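Local atomic coordinates of hypothetical membrane spanning protein (Vibrio fischeri, PDB entry 4RCK), a protein that is of uncharacterised function but carries a magnesium-binding von Willebrand factor A domain of the BatA type and is probably held in the membrane by transmembrane helices. Residues 127-132 with 156-161; 183-188 with 199-204; 144-149 with 192-197. All coordinates share one frame; numbering follows the deposited sequence.

From the N terminus, contact 1 opens on strand 124-131 and closes on strand 154-161, completing a beta-alpha-beta unit around helix 142-151. Contact 3 starts on that helix, within the loop of contact 1, and ends at the C-terminal end of helix 185-195, so the two cross. Contact 2 opens at the start of helix 185-195, inside the loop of contact 3, and closes on strand 199-202 beyond it, crossing contact 3 while following contact 1 in series. Strand 154-161 lies between strands 124-131 and 199-202. Together the contacts fasten neighbouring strands, pack two helices side by side and tie the last strand to the helix before it.

Contact 1: 127-132 with 156-161; sequences IILLSD and IYTVGI
Ile127 to Ser131 pair with Ile156 to Gly160 as parallel strands whose axes lie 4.5 Å apart at 18°, laced by five backbone hydrogen bonds from Tyr157 N to Ile127 O (2.7 Å) through to Ile161 N to Ser131 O (3.2 Å). On one face the delta-methyl of Ile156 does most of the touching: CD1 packs 3.5 Å from Leu129 CB, while the CB atoms of Ile156 and Ile127 lie 3.7 Å apart. On the other, Leu130 CB abuts Val159 CB at 3.7 Å. Farther along, CD1 and CG2 of Ile161 both lie 4.1 Å from Leu130 CD1; with CG1 anti to the backbone N (chi1 -177°), CG2 rests 3.3 Å from Ser131 O. Helix 185-195 covers Ile156 and Thr158; Tyr212 and Ile215 cover the Ile128 and Leu130 face. The buried polar ends bond outside the pair: Thr158 OG1 to Leu188 O, Tyr157 OH to Glu219, Ser131 OG to Asp26 and Asp132 OD2 to Ser30 of the second subunit, whose Arg46 salt-bridges OD2. The contact is thus a greasy strand pair that delivers Asp132 to a magnesium site shared with that subunit, where the arginine probably offsets part of the carboxylate's charge.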
ATOM      1  N   ILE A 127      -3.411  -9.255 -13.363  1.00 77.66           N
ATOM      2  CA  ILE A 127      -3.999 -10.542 -13.010  1.00 80.69           C
ATOM      3  C   ILE A 127      -3.056 -11.678 -13.391  1.00 79.01           C
ATOM      4  O   ILE A 127      -2.491 -11.684 -14.481  1.00 85.55           O
ATOM      5  CB  ILE A 127      -5.361 -10.763 -13.705  1.00 77.61           C
ATOM      6  CG1 ILE A 127      -6.286  -9.566 -13.479  1.00 84.86           C
ATOM      7  CG2 ILE A 127      -6.015 -12.047 -13.211  1.00 75.39           C
ATOM      8  CD1 ILE A 127      -7.628  -9.695 -14.170  1.00 79.68           C
ATOM      9  N   ILE A 128      -2.875 -12.632 -12.486  1.00 64.87           N
ATOM     10  CA  ILE A 128      -2.109 -13.830 -12.803  1.00 67.78           C
ATOM     11  C   ILE A 128      -2.997 -15.063 -12.698  1.00 80.08           C
ATOM     12  O   ILE A 128      -3.371 -15.483 -11.604  1.00100.58           O
ATOM     13  CB  ILE A 128      -0.890 -13.997 -11.882  1.00 69.81           C
ATOM     14  CG1 ILE A 128      -0.041 -12.726 -11.891  1.00 81.09           C
ATOM     15  CG2 ILE A 128      -0.060 -15.198 -12.315  1.00 64.71           C
ATOM     16  CD1 ILE A 128       1.164 -12.792 -10.986  1.00 87.49           C
ATOM     17  N   LEU A 129      -3.338 -15.629 -13.850  1.00 81.51           N
ATOM     18  CA  LEU A 129      -4.188 -16.809 -13.913  1.00 81.57           C
ATOM     19  C   LEU A 129      -3.400 -18.033 -14.346  1.00 84.37           C
ATOM     20  O   LEU A 129      -2.641 -17.981 -15.314  1.00 86.39           O
ATOM     21  CB  LEU A 129      -5.355 -16.577 -14.877  1.00 83.26           C
ATOM     22  CG  LEU A 129      -6.007 -17.798 -15.533  1.00 65.64           C
ATOM     23  CD1 LEU A 129      -7.063 -18.406 -14.625  1.00 67.03           C
ATOM     24  CD2 LEU A 129      -6.596 -17.429 -16.889  1.00 55.25           C
ATOM     25  N   LEU A 130      -3.575 -19.133 -13.619  1.00 80.14           N
ATOM     26  CA  LEU A 130      -3.026 -20.413 -14.050  1.00 88.66           C
ATOM     27  C   LEU A 130      -4.124 -21.474 -14.053  1.00 74.87           C
ATOM     28  O   LEU A 130      -5.043 -21.431 -13.233  1.00 84.97           O
ATOM     29  CB  LEU A 130      -1.855 -20.846 -13.165  1.00 77.28           C
ATOM     30  CG  LEU A 130      -2.171 -21.622 -11.890  1.00 66.57           C
ATOM     31  CD1 LEU A 130      -1.108 -22.672 -11.674  1.00 65.63           C
ATOM     32  CD2 LEU A 130      -2.249 -20.687 -10.701  1.00 88.62           C
ATOM     33  N   SER A 131      -4.025 -22.412 -14.991  1.00 51.78           N
ATOM     34  CA  SER A 131      -5.040 -23.441 -15.180  1.00 60.78           C
ATOM     35  C   SER A 131      -4.433 -24.665 -15.855  1.00 74.34           C
ATOM     36  O   SER A 131      -3.463 -24.555 -16.598  1.00100.83           O
ATOM     37  CB  SER A 131      -6.212 -22.901 -16.008  1.00 58.94           C
ATOM     38  OG  SER A 131      -7.206 -23.893 -16.207  1.00 64.96           O
ATOM     39  N   ASP A 132      -4.998 -25.835 -15.574  1.00 54.25           N
ATOM     40  CA  ASP A 132      -4.555 -27.071 -16.206  1.00 59.72           C
ATOM     41  C   ASP A 132      -5.501 -27.388 -17.347  1.00 56.37           C
ATOM     42  O   ASP A 132      -5.226 -28.245 -18.195  1.00 65.26           O
ATOM     43  CB  ASP A 132      -4.500 -28.226 -15.189  1.00 65.07           C
ATOM     44  CG  ASP A 132      -5.824 -28.436 -14.445  1.00 74.92           C
ATOM     45  OD1 ASP A 132      -6.856 -27.900 -14.904  1.00 77.42           O
ATOM     46  OD2 ASP A 132      -5.829 -29.154 -13.413  1.00 72.40           O
ATOM     47  N   ILE A 156      -3.387  -9.203 -17.776  1.00 74.04           N
ATOM     48  CA  ILE A 156      -3.464 -10.550 -17.217  1.00 80.21           C
ATOM     49  C   ILE A 156      -2.457 -11.507 -17.865  1.00 68.92           C
ATOM     50  O   ILE A 156      -2.434 -11.701 -19.084  1.00 62.60           O
ATOM     51  CB  ILE A 156      -4.909 -11.135 -17.322  1.00 67.83           C
ATOM     52  CG1 ILE A 156      -4.900 -12.635 -17.627  1.00 82.94           C
ATOM     53  CG2 ILE A 156      -5.733 -10.395 -18.342  1.00 65.05           C
ATOM     54  CD1 ILE A 156      -4.823 -13.496 -16.407  1.00102.75           C
ATOM     55  N   TYR A 157      -1.602 -12.074 -17.017  1.00 63.58           N
ATOM     56  CA  TYR A 157      -0.655 -13.104 -17.416  1.00 61.05           C
ATOM     57  C   TYR A 157      -1.278 -14.479 -17.216  1.00 69.36           C
ATOM     58  O   TYR A 157      -1.893 -14.743 -16.182  1.00 69.38           O
ATOM     59  CB  TYR A 157       0.641 -12.999 -16.608  1.00 60.51           C
ATOM     60  CG  TYR A 157       1.425 -11.726 -16.832  1.00 72.24           C
ATOM     61  CD1 TYR A 157       2.262 -11.590 -17.929  1.00 76.02           C
ATOM     62  CD2 TYR A 157       1.344 -10.668 -15.936  1.00 71.73           C
ATOM     63  CE1 TYR A 157       2.987 -10.433 -18.138  1.00 83.09           C
ATOM     64  CE2 TYR A 157       2.067  -9.506 -16.135  1.00 72.88           C
ATOM     65  CZ  TYR A 157       2.887  -9.394 -17.238  1.00 82.30           C
ATOM     66  OH  TYR A 157       3.610  -8.240 -17.444  1.00 90.08           O
ATOM     67  N   THR A 158      -1.115 -15.356 -18.199  1.00 70.76           N
ATOM     68  CA  THR A 158      -1.696 -16.690 -18.125  1.00 68.50           C
ATOM     69  C   THR A 158      -0.612 -17.761 -18.028  1.00 67.18           C
ATOM     70  O   THR A 158       0.424 -17.670 -18.685  1.00 60.53           O
ATOM     71  CB  THR A 158      -2.596 -16.970 -19.342  1.00 63.66           C
ATOM     72  OG1 THR A 158      -1.798 -16.996 -20.531  1.00 68.84           O
ATOM     73  CG2 THR A 158      -3.656 -15.888 -19.477  1.00 56.13           C
ATOM     74  N   VAL A 159      -0.851 -18.771 -17.196  1.00 58.42           N
ATOM     75  CA  VAL A 159       0.119 -19.842 -16.991  1.00 57.50           C
ATOM     76  C   VAL A 159      -0.502 -21.220 -17.196  1.00 69.86           C
ATOM     77  O   VAL A 159      -1.325 -21.663 -16.397  1.00 59.44           O
ATOM     78  CB  VAL A 159       0.736 -19.787 -15.576  1.00 46.18           C
ATOM     79  CG1 VAL A 159       1.811 -20.851 -15.421  1.00 55.72           C
ATOM     80  CG2 VAL A 159       1.305 -18.405 -15.292  1.00 46.63           C
ATOM     81  N   GLY A 160      -0.111 -21.895 -18.272  1.00 81.52           N
ATOM     82  CA  GLY A 160      -0.544 -23.261 -18.502  1.00 83.17           C
ATOM     83  C   GLY A 160       0.314 -24.207 -17.688  1.00 70.70           C
ATOM     84  O   GLY A 160       1.534 -24.044 -17.634  1.00 83.72           O
ATOM     85  N   ILE A 161      -0.310 -25.194 -17.053  1.00 59.45           N
ATOM     86  CA  ILE A 161       0.422 -26.083 -16.158  1.00 62.53           C
ATOM     87  C   ILE A 161       0.100 -27.560 -16.411  1.00 67.36           C
ATOM     88  O   ILE A 161      -1.062 -27.977 -16.413  1.00 80.06           O
ATOM     89  CB  ILE A 161       0.149 -25.716 -14.677  1.00 64.19           C
ATOM     90  CG1 ILE A 161       0.966 -26.609 -13.742  1.00 68.30           C
ATOM     91  CG2 ILE A 161      -1.340 -25.768 -14.352  1.00 72.43           C
ATOM     92  CD1 ILE A 161       0.921 -26.173 -12.297  1.00 75.02           C
TER

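Contact 2: 183-188 with 199-204; sequences LDEDTL and YFRARN
Glu185 reaches from the first turn of its helix to two side chains of strand 199-202, Tyr199 and Arg201. Its chain crosses each of them at about a right angle, and its two carboxylate oxygens divide the work. OE1 accepts the Tyr199 hydroxyl, OH to OE1 2.6 Å; the donor comes in on the anti side of the carboxylate, 19° out of its plane. The acid sits at the rim of the phenol, near the ring plane, with carboxylate and ring turned 60° from each other. OE2 faces the arginine and makes a long salt bridge, 3.5 Å to Arg201 NH2, with carboxylate and guanidinium planes 86° apart, so the usual flat, two-pronged pairing does not form.

Leu183 supplies the apolar part. Its CD2 lies over one face of the Arg201 guanidinium, toward the rim, and 3.7 Å from Arg201 CD; the side chain of Leu183 also comes within about 5 Å of that of magnesium-site residue Asp132. Arg203 CZ lies against the opposite face, so Arg201 is sandwiched; its NH1 is also tied to Gly162 O, which helps fix the group's rotation. Farther down the helix, Leu188 CB packs 3.9 Å from Tyr199 CD1, meeting the phenol obliquely. Tyr199 and Arg201, two apart in the strand, project from the same side toward the helix start; in both CG is anti to the backbone N.

That start is secured by Asp184, the N-cap: its OD1 takes Thr187 N at 3.2 Å, and OD2 takes the Thr187 hydroxyl OG1 at 2.9 Å. What results is a capped helix pinned through its first turn to the next strand of the sheet, as befits the layered alpha/beta sandwich of a von Willebrand factor A domain.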
ATOM      1  N   LEU A 183      -5.598 -29.026 -21.378  1.00 76.91           N
ATOM      2  CA  LEU A 183      -5.029 -27.677 -21.391  1.00 72.47           C
ATOM      3  C   LEU A 183      -5.267 -26.903 -22.687  1.00 76.75           C
ATOM      4  O   LEU A 183      -4.727 -27.243 -23.736  1.00 80.93           O
ATOM      5  CB  LEU A 183      -3.522 -27.743 -21.112  1.00 78.30           C
ATOM      6  CG  LEU A 183      -2.815 -26.397 -20.931  1.00 70.54           C
ATOM      7  CD1 LEU A 183      -3.234 -25.761 -19.612  1.00 69.88           C
ATOM      8  CD2 LEU A 183      -1.303 -26.542 -21.011  1.00 65.88           C
ATOM      9  N   ASP A 184      -6.089 -25.862 -22.594  1.00 74.21           N
ATOM     10  CA  ASP A 184      -6.341 -24.964 -23.716  1.00 74.74           C
ATOM     11  C   ASP A 184      -5.302 -23.855 -23.730  1.00 78.36           C
ATOM     12  O   ASP A 184      -5.382 -22.908 -22.945  1.00 88.79           O
ATOM     13  CB  ASP A 184      -7.750 -24.373 -23.629  1.00 77.94           C
ATOM     14  CG  ASP A 184      -8.213 -23.770 -24.938  1.00 84.30           C
ATOM     15  OD1 ASP A 184      -7.371 -23.550 -25.832  1.00 86.97           O
ATOM     16  OD2 ASP A 184      -9.427 -23.505 -25.068  1.00 86.85           O
ATOM     17  N   GLU A 185      -4.330 -23.974 -24.628  1.00 82.99           N
ATOM     18  CA  GLU A 185      -3.226 -23.028 -24.665  1.00 75.58           C
ATOM     19  C   GLU A 185      -3.537 -21.797 -25.513  1.00 78.19           C
ATOM     20  O   GLU A 185      -3.184 -20.678 -25.140  1.00 90.92           O
ATOM     21  CB  GLU A 185      -1.955 -23.709 -25.178  1.00 80.12           C
ATOM     22  CG  GLU A 185      -1.377 -24.737 -24.214  1.00 78.77           C
ATOM     23  CD  GLU A 185       0.045 -25.136 -24.559  1.00 94.33           C
ATOM     24  OE1 GLU A 185       0.983 -24.439 -24.120  1.00 99.91           O
ATOM     25  OE2 GLU A 185       0.222 -26.146 -25.272  1.00 97.45           O
ATOM     26  N   ASP A 186      -4.212 -21.991 -26.642  1.00 82.32           N
ATOM     27  CA  ASP A 186      -4.472 -20.866 -27.536  1.00 93.96           C
ATOM     28  C   ASP A 186      -5.620 -19.982 -27.044  1.00 96.50           C
ATOM     29  O   ASP A 186      -5.760 -18.850 -27.497  1.00112.22           O
ATOM     30  CB  ASP A 186      -4.751 -21.350 -28.963  1.00103.73           C
ATOM     31  CG  ASP A 186      -5.895 -22.336 -29.034  1.00126.34           C
ATOM     32  OD1 ASP A 186      -5.933 -23.264 -28.201  1.00132.99           O
ATOM     33  OD2 ASP A 186      -6.756 -22.184 -29.926  1.00133.51           O
ATOM     34  N   THR A 187      -6.435 -20.482 -26.118  1.00 82.27           N
ATOM     35  CA  THR A 187      -7.385 -19.612 -25.429  1.00 81.98           C
ATOM     36  C   THR A 187      -6.613 -18.796 -24.401  1.00 79.57           C
ATOM     37  O   THR A 187      -6.750 -17.574 -24.328  1.00 92.39           O
ATOM     38  CB  THR A 187      -8.523 -20.397 -24.735  1.00 86.62           C
ATOM     39  OG1 THR A 187      -9.582 -20.634 -25.670  1.00 98.46           O
ATOM     40  CG2 THR A 187      -9.083 -19.611 -23.552  1.00 91.94           C
ATOM     41  N   LEU A 188      -5.793 -19.490 -23.616  1.00 73.31           N
ATOM     42  CA  LEU A 188      -4.950 -18.857 -22.610  1.00 69.08           C
ATOM     43  C   LEU A 188      -3.997 -17.841 -23.233  1.00 72.61           C
ATOM     44  O   LEU A 188      -3.713 -16.800 -22.641  1.00 75.62           O
ATOM     45  CB  LEU A 188      -4.158 -19.920 -21.845  1.00 62.00           C
ATOM     46  CG  LEU A 188      -4.673 -20.305 -20.458  1.00 62.26           C
ATOM     47  CD1 LEU A 188      -6.187 -20.409 -20.445  1.00 71.90           C
ATOM     48  CD2 LEU A 188      -4.049 -21.616 -20.008  1.00 58.29           C
ATOM     49  N   TYR A 199       1.814 -15.390 -22.023  1.00 75.45           N
ATOM     50  CA  TYR A 199       1.426 -16.741 -21.642  1.00 72.76           C
ATOM     51  C   TYR A 199       2.652 -17.607 -21.384  1.00 65.00           C
ATOM     52  O   TYR A 199       3.618 -17.576 -22.145  1.00 68.82           O
ATOM     53  CB  TYR A 199       0.555 -17.394 -22.715  1.00 75.26           C
ATOM     54  CG  TYR A 199       0.471 -18.893 -22.544  1.00 68.44           C
ATOM     55  CD1 TYR A 199      -0.270 -19.450 -21.510  1.00 63.12           C
ATOM     56  CD2 TYR A 199       1.153 -19.750 -23.397  1.00 84.51           C
ATOM     57  CE1 TYR A 199      -0.341 -20.816 -21.338  1.00 63.55           C
ATOM     58  CE2 TYR A 199       1.088 -21.120 -23.233  1.00 86.78           C
ATOM     59  CZ  TYR A 199       0.340 -21.648 -22.202  1.00 75.44           C
ATOM     60  OH  TYR A 199       0.269 -23.011 -22.032  1.00 69.39           O
ATOM     61  N   PHE A 200       2.599 -18.388 -20.311  1.00 63.89           N
ATOM     62  CA  PHE A 200       3.694 -19.280 -19.963  1.00 65.63           C
ATOM     63  C   PHE A 200       3.201 -20.711 -19.777  1.00 70.51           C
ATOM     64  O   PHE A 200       2.111 -20.938 -19.257  1.00 59.62           O
ATOM     65  CB  PHE A 200       4.388 -18.797 -18.690  1.00 65.28           C
ATOM     66  CG  PHE A 200       4.888 -17.384 -18.766  1.00 70.18           C
ATOM     67  CD1 PHE A 200       6.167 -17.114 -19.220  1.00 72.08           C
ATOM     68  CD2 PHE A 200       4.084 -16.329 -18.372  1.00 72.09           C
ATOM     69  CE1 PHE A 200       6.633 -15.815 -19.287  1.00 76.14           C
ATOM     70  CE2 PHE A 200       4.543 -15.029 -18.438  1.00 75.95           C
ATOM     71  CZ  PHE A 200       5.819 -14.771 -18.895  1.00 80.62           C
ATOM     72  N   ARG A 201       4.010 -21.674 -20.206  1.00 66.73           N
ATOM     73  CA  ARG A 201       3.689 -23.085 -20.021  1.00 60.14           C
ATOM     74  C   ARG A 201       4.692 -23.742 -19.079  1.00 69.41           C
ATOM     75  O   ARG A 201       5.889 -23.782 -19.364  1.00 82.29           O
ATOM     76  CB  ARG A 201       3.665 -23.816 -21.367  1.00 60.97           C
ATOM     77  CG  ARG A 201       3.651 -25.336 -21.258  1.00 63.29           C
ATOM     78  CD  ARG A 201       2.302 -25.869 -20.801  1.00 60.57           C
ATOM     79  NE  ARG A 201       2.339 -27.312 -20.575  1.00 62.05           N
ATOM     80  CZ  ARG A 201       2.222 -28.224 -21.536  1.00 70.45           C
ATOM     81  NH1 ARG A 201       2.269 -29.514 -21.235  1.00 86.59           N
ATOM     82  NH2 ARG A 201       2.061 -27.848 -22.797  1.00 76.26           N
ATOM     83  N   ALA A 202       4.200 -24.247 -17.952  1.00 61.90           N
ATOM     84  CA  ALA A 202       5.054 -24.901 -16.965  1.00 57.40           C
ATOM     85  C   ALA A 202       4.927 -26.415 -17.055  1.00 62.49           C
ATOM     86  O   ALA A 202       3.873 -26.973 -16.748  1.00 65.80           O
ATOM     87  CB  ALA A 202       4.708 -24.428 -15.562  1.00 55.01           C
ATOM     88  N   ARG A 203       6.002 -27.077 -17.467  1.00 73.36           N
ATOM     89  CA  ARG A 203       5.984 -28.527 -17.623  1.00 64.34           C
ATOM     90  C   ARG A 203       6.558 -29.237 -16.400  1.00 69.33           C
ATOM     91  O   ARG A 203       6.518 -30.465 -16.310  1.00 74.56           O
ATOM     92  CB  ARG A 203       6.740 -28.935 -18.887  1.00 67.25           C
ATOM     93  CG  ARG A 203       5.938 -28.708 -20.158  1.00 81.35           C
ATOM     94  CD  ARG A 203       6.674 -29.189 -21.394  1.00 93.75           C
ATOM     95  NE  ARG A 203       5.826 -29.124 -22.581  1.00 98.21           N
ATOM     96  CZ  ARG A 203       5.642 -28.027 -23.309  1.00104.39           C
ATOM     97  NH1 ARG A 203       6.248 -26.896 -22.975  1.00 90.78           N
ATOM     98  NH2 ARG A 203       4.850 -28.060 -24.373  1.00109.16           N
ATOM     99  N   ASN A 204       7.088 -28.456 -15.463  1.00 81.40           N
ATOM    100  CA  ASN A 204       7.505 -28.983 -14.168  1.00 75.05           C
ATOM    101  C   ASN A 204       7.605 -27.873 -13.123  1.00 64.30           C
ATOM    102  O   ASN A 204       7.334 -26.707 -13.416  1.00 62.87           O
ATOM    103  CB  ASN A 204       8.838 -29.730 -14.282  1.00 66.91           C
ATOM    104  CG  ASN A 204       9.991 -28.818 -14.637  1.00 69.26           C
ATOM    105  OD1 ASN A 204      10.568 -28.167 -13.769  1.00 74.32           O
ATOM    106  ND2 ASN A 204      10.345 -28.779 -15.917  1.00 70.54           N
TER

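Contact 3: 144-149 with 192-197; sequences EAAQLA and ATMTGG
Met194, a selenomethionine here, lays its selenium against helix 142-151, with SE 3.7 Å from Ala146 CB and equally far from Gln147 N. Gln147 CB flanks the same atom at 4.2 Å. One residue on, the methyl of Thr195 points at the helix backbone: CG2 stands 3.3 Å from Ala146 O and 4.3 Å from Ala149 CB. The two segments meet by van der Waals packing alone, partly against backbone atoms. Ala146 and Ala149, one turn apart on one flank, have only methyls to offer, and these small side chains let the other helix end come close, with the CA atoms of Ala146 and Thr195 6.9 Å apart.

The next shell sets the two side chains. In Met194 chi1 and chi2 are both near 180°, and the chain runs straight out to the other helix before turning at SE. Thr195 has CG2 anti to its carbonyl carbon, which sends the methyl outward while the hydroxyl turns back to bond Ile191 O in the preceding turn. Behind them the chain leaves the helix through a Schellman motif: Gly196 takes a positive phi, its N bonds Thr193 O at 3.2 Å, and Gly197 N reaches back weakly to Ala192 O.

Around this pair, Ala149 leans on Ala154 at the start of strand 154-161, and Ala192 packs on Thr158 of the same strand. Ile156 N adds a weak bond to the Thr195 hydroxyl. Helices 142-151 and 185-195 therefore lie side by side on the sheet, while Ala145 and Ala149 also meet Gly107 and Thr114 of the second subunit's helix 106-118.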
ATOM      1  N   GLU A 144     -14.578 -13.012 -23.490  1.00 92.96           N
ATOM      2  CA  GLU A 144     -15.418 -11.933 -23.027  1.00101.95           C
ATOM      3  C   GLU A 144     -14.774 -11.389 -21.763  1.00 96.95           C
ATOM      4  O   GLU A 144     -14.447 -10.209 -21.689  1.00 90.16           O
ATOM      5  CB  GLU A 144     -16.837 -12.403 -22.761  1.00100.78           C
ATOM      6  CG  GLU A 144     -17.472 -13.147 -23.908  1.00107.03           C
ATOM      7  CD  GLU A 144     -18.904 -13.479 -23.599  1.00120.21           C
ATOM      8  OE1 GLU A 144     -19.439 -14.453 -24.169  1.00121.32           O
ATOM      9  OE2 GLU A 144     -19.487 -12.754 -22.769  1.00126.62           O
ATOM     10  N   ALA A 145     -14.559 -12.275 -20.792  1.00 89.72           N
ATOM     11  CA  ALA A 145     -13.941 -11.917 -19.517  1.00 82.71           C
ATOM     12  C   ALA A 145     -12.596 -11.223 -19.696  1.00 96.35           C
ATOM     13  O   ALA A 145     -12.239 -10.337 -18.920  1.00113.40           O
ATOM     14  CB  ALA A 145     -13.776 -13.150 -18.650  1.00 83.01           C
ATOM     15  N   ALA A 146     -11.852 -11.637 -20.714  1.00 95.53           N
ATOM     16  CA  ALA A 146     -10.575 -11.010 -21.029  1.00 94.34           C
ATOM     17  C   ALA A 146     -10.770  -9.582 -21.531  1.00100.78           C
ATOM     18  O   ALA A 146     -10.003  -8.680 -21.181  1.00 99.60           O
ATOM     19  CB  ALA A 146      -9.819 -11.837 -22.061  1.00 86.41           C
ATOM     20  N   GLN A 147     -11.804  -9.389 -22.347  1.00101.18           N
ATOM     21  CA  GLN A 147     -12.101  -8.095 -22.958  1.00102.76           C
ATOM     22  C   GLN A 147     -12.386  -7.035 -21.912  1.00106.97           C
ATOM     23  O   GLN A 147     -12.051  -5.866 -22.069  1.00104.37           O
ATOM     24  CB  GLN A 147     -13.295  -8.225 -23.913  1.00104.85           C
ATOM     25  CG  GLN A 147     -13.788  -6.911 -24.486  1.00106.24           C
ATOM     26  CD  GLN A 147     -12.681  -6.125 -25.152  1.00102.33           C
ATOM     27  OE1 GLN A 147     -12.325  -6.385 -26.300  1.00101.66           O
ATOM     28  NE2 GLN A 147     -12.125  -5.160 -24.430  1.00100.60           N
ATOM     29  N   LEU A 148     -13.000  -7.482 -20.832  1.00109.40           N
ATOM     30  CA  LEU A 148     -13.413  -6.616 -19.748  1.00 95.11           C
ATOM     31  C   LEU A 148     -12.229  -6.174 -18.915  1.00 91.56           C
ATOM     32  O   LEU A 148     -12.158  -5.022 -18.508  1.00 94.45           O
ATOM     33  CB  LEU A 148     -14.430  -7.345 -18.888  1.00 93.56           C
ATOM     34  CG  LEU A 148     -15.480  -8.013 -19.782  1.00111.56           C
ATOM     35  CD1 LEU A 148     -16.087  -9.161 -19.151  1.00127.18           C
ATOM     36  CD2 LEU A 148     -16.527  -7.062 -20.300  1.00106.92           C
ATOM     37  N   ALA A 149     -11.298  -7.097 -18.680  1.00 90.45           N
ATOM     38  CA  ALA A 149     -10.049  -6.800 -17.988  1.00 89.10           C
ATOM     39  C   ALA A 149      -9.247  -5.732 -18.724  1.00 91.68           C
ATOM     40  O   ALA A 149      -8.545  -4.935 -18.105  1.00 90.99           O
ATOM     41  CB  ALA A 149      -9.226  -8.065 -17.834  1.00 85.59           C
ATOM     42  N   ALA A 192      -3.998 -13.509 -22.602  1.00 80.38           N
ATOM     43  CA  ALA A 192      -2.809 -12.736 -22.266  1.00 77.57           C
ATOM     44  C   ALA A 192      -2.500 -11.697 -23.340  1.00 82.80           C
ATOM     45  O   ALA A 192      -2.245 -10.533 -23.034  1.00 85.92           O
ATOM     46  CB  ALA A 192      -1.620 -13.659 -22.066  1.00 79.85           C
ATOM     47  N   THR A 193      -2.532 -12.130 -24.597  1.00 84.17           N
ATOM     48  CA  THR A 193      -2.251 -11.253 -25.729  1.00 90.22           C
ATOM     49  C   THR A 193      -3.255 -10.108 -25.825  1.00 93.09           C
ATOM     50  O   THR A 193      -2.870  -8.950 -26.003  1.00 95.11           O
ATOM     51  CB  THR A 193      -2.252 -12.042 -27.057  1.00 94.45           C
ATOM     52  OG1 THR A 193      -1.020 -12.762 -27.184  1.00107.75           O
ATOM     53  CG2 THR A 193      -2.406 -11.104 -28.246  1.00 97.24           C
HETATM   54  N   MSE A 194      -4.536 -10.439 -25.699  1.00 94.66           N
HETATM   55  CA  MSE A 194      -5.611  -9.453 -25.780  1.00 98.88           C
HETATM   56  C   MSE A 194      -5.426  -8.319 -24.775  1.00 95.57           C
HETATM   57  O   MSE A 194      -5.771  -7.169 -25.048  1.00 96.98           O
HETATM   58  CB  MSE A 194      -6.964 -10.132 -25.554  1.00100.16           C
HETATM   59  CG  MSE A 194      -8.158  -9.200 -25.594  1.00104.75           C
HETATM   60 SE   MSE A 194      -9.835 -10.172 -25.408  0.85170.07          SE
HETATM   61  CE  MSE A 194      -9.732 -11.263 -27.022  1.00 86.16           C
ATOM     62  N   THR A 195      -4.865  -8.652 -23.618  1.00 93.22           N
ATOM     63  CA  THR A 195      -4.746  -7.701 -22.519  1.00 93.77           C
ATOM     64  C   THR A 195      -3.325  -7.182 -22.335  1.00 89.44           C
ATOM     65  O   THR A 195      -3.078  -6.324 -21.489  1.00 97.11           O
ATOM     66  CB  THR A 195      -5.206  -8.334 -21.211  1.00 94.62           C
ATOM     67  OG1 THR A 195      -4.460  -9.536 -20.989  1.00 93.66           O
ATOM     68  CG2 THR A 195      -6.687  -8.670 -21.293  1.00 96.94           C
ATOM     69  N   GLY A 196      -2.393  -7.713 -23.118  1.00 88.34           N
ATOM     70  CA  GLY A 196      -1.030  -7.218 -23.110  1.00 90.26           C
ATOM     71  C   GLY A 196      -0.072  -8.014 -22.246  1.00 88.40           C
ATOM     72  O   GLY A 196       1.119  -7.710 -22.189  1.00 94.79           O
ATOM     73  N   GLY A 197      -0.585  -9.036 -21.570  1.00 78.69           N
ATOM     74  CA  GLY A 197       0.254  -9.896 -20.757  1.00 73.34           C
ATOM     75  C   GLY A 197       0.983 -10.921 -21.602  1.00 74.80           C
ATOM     76  O   GLY A 197       1.055 -10.796 -22.824  1.00 90.50           O
TER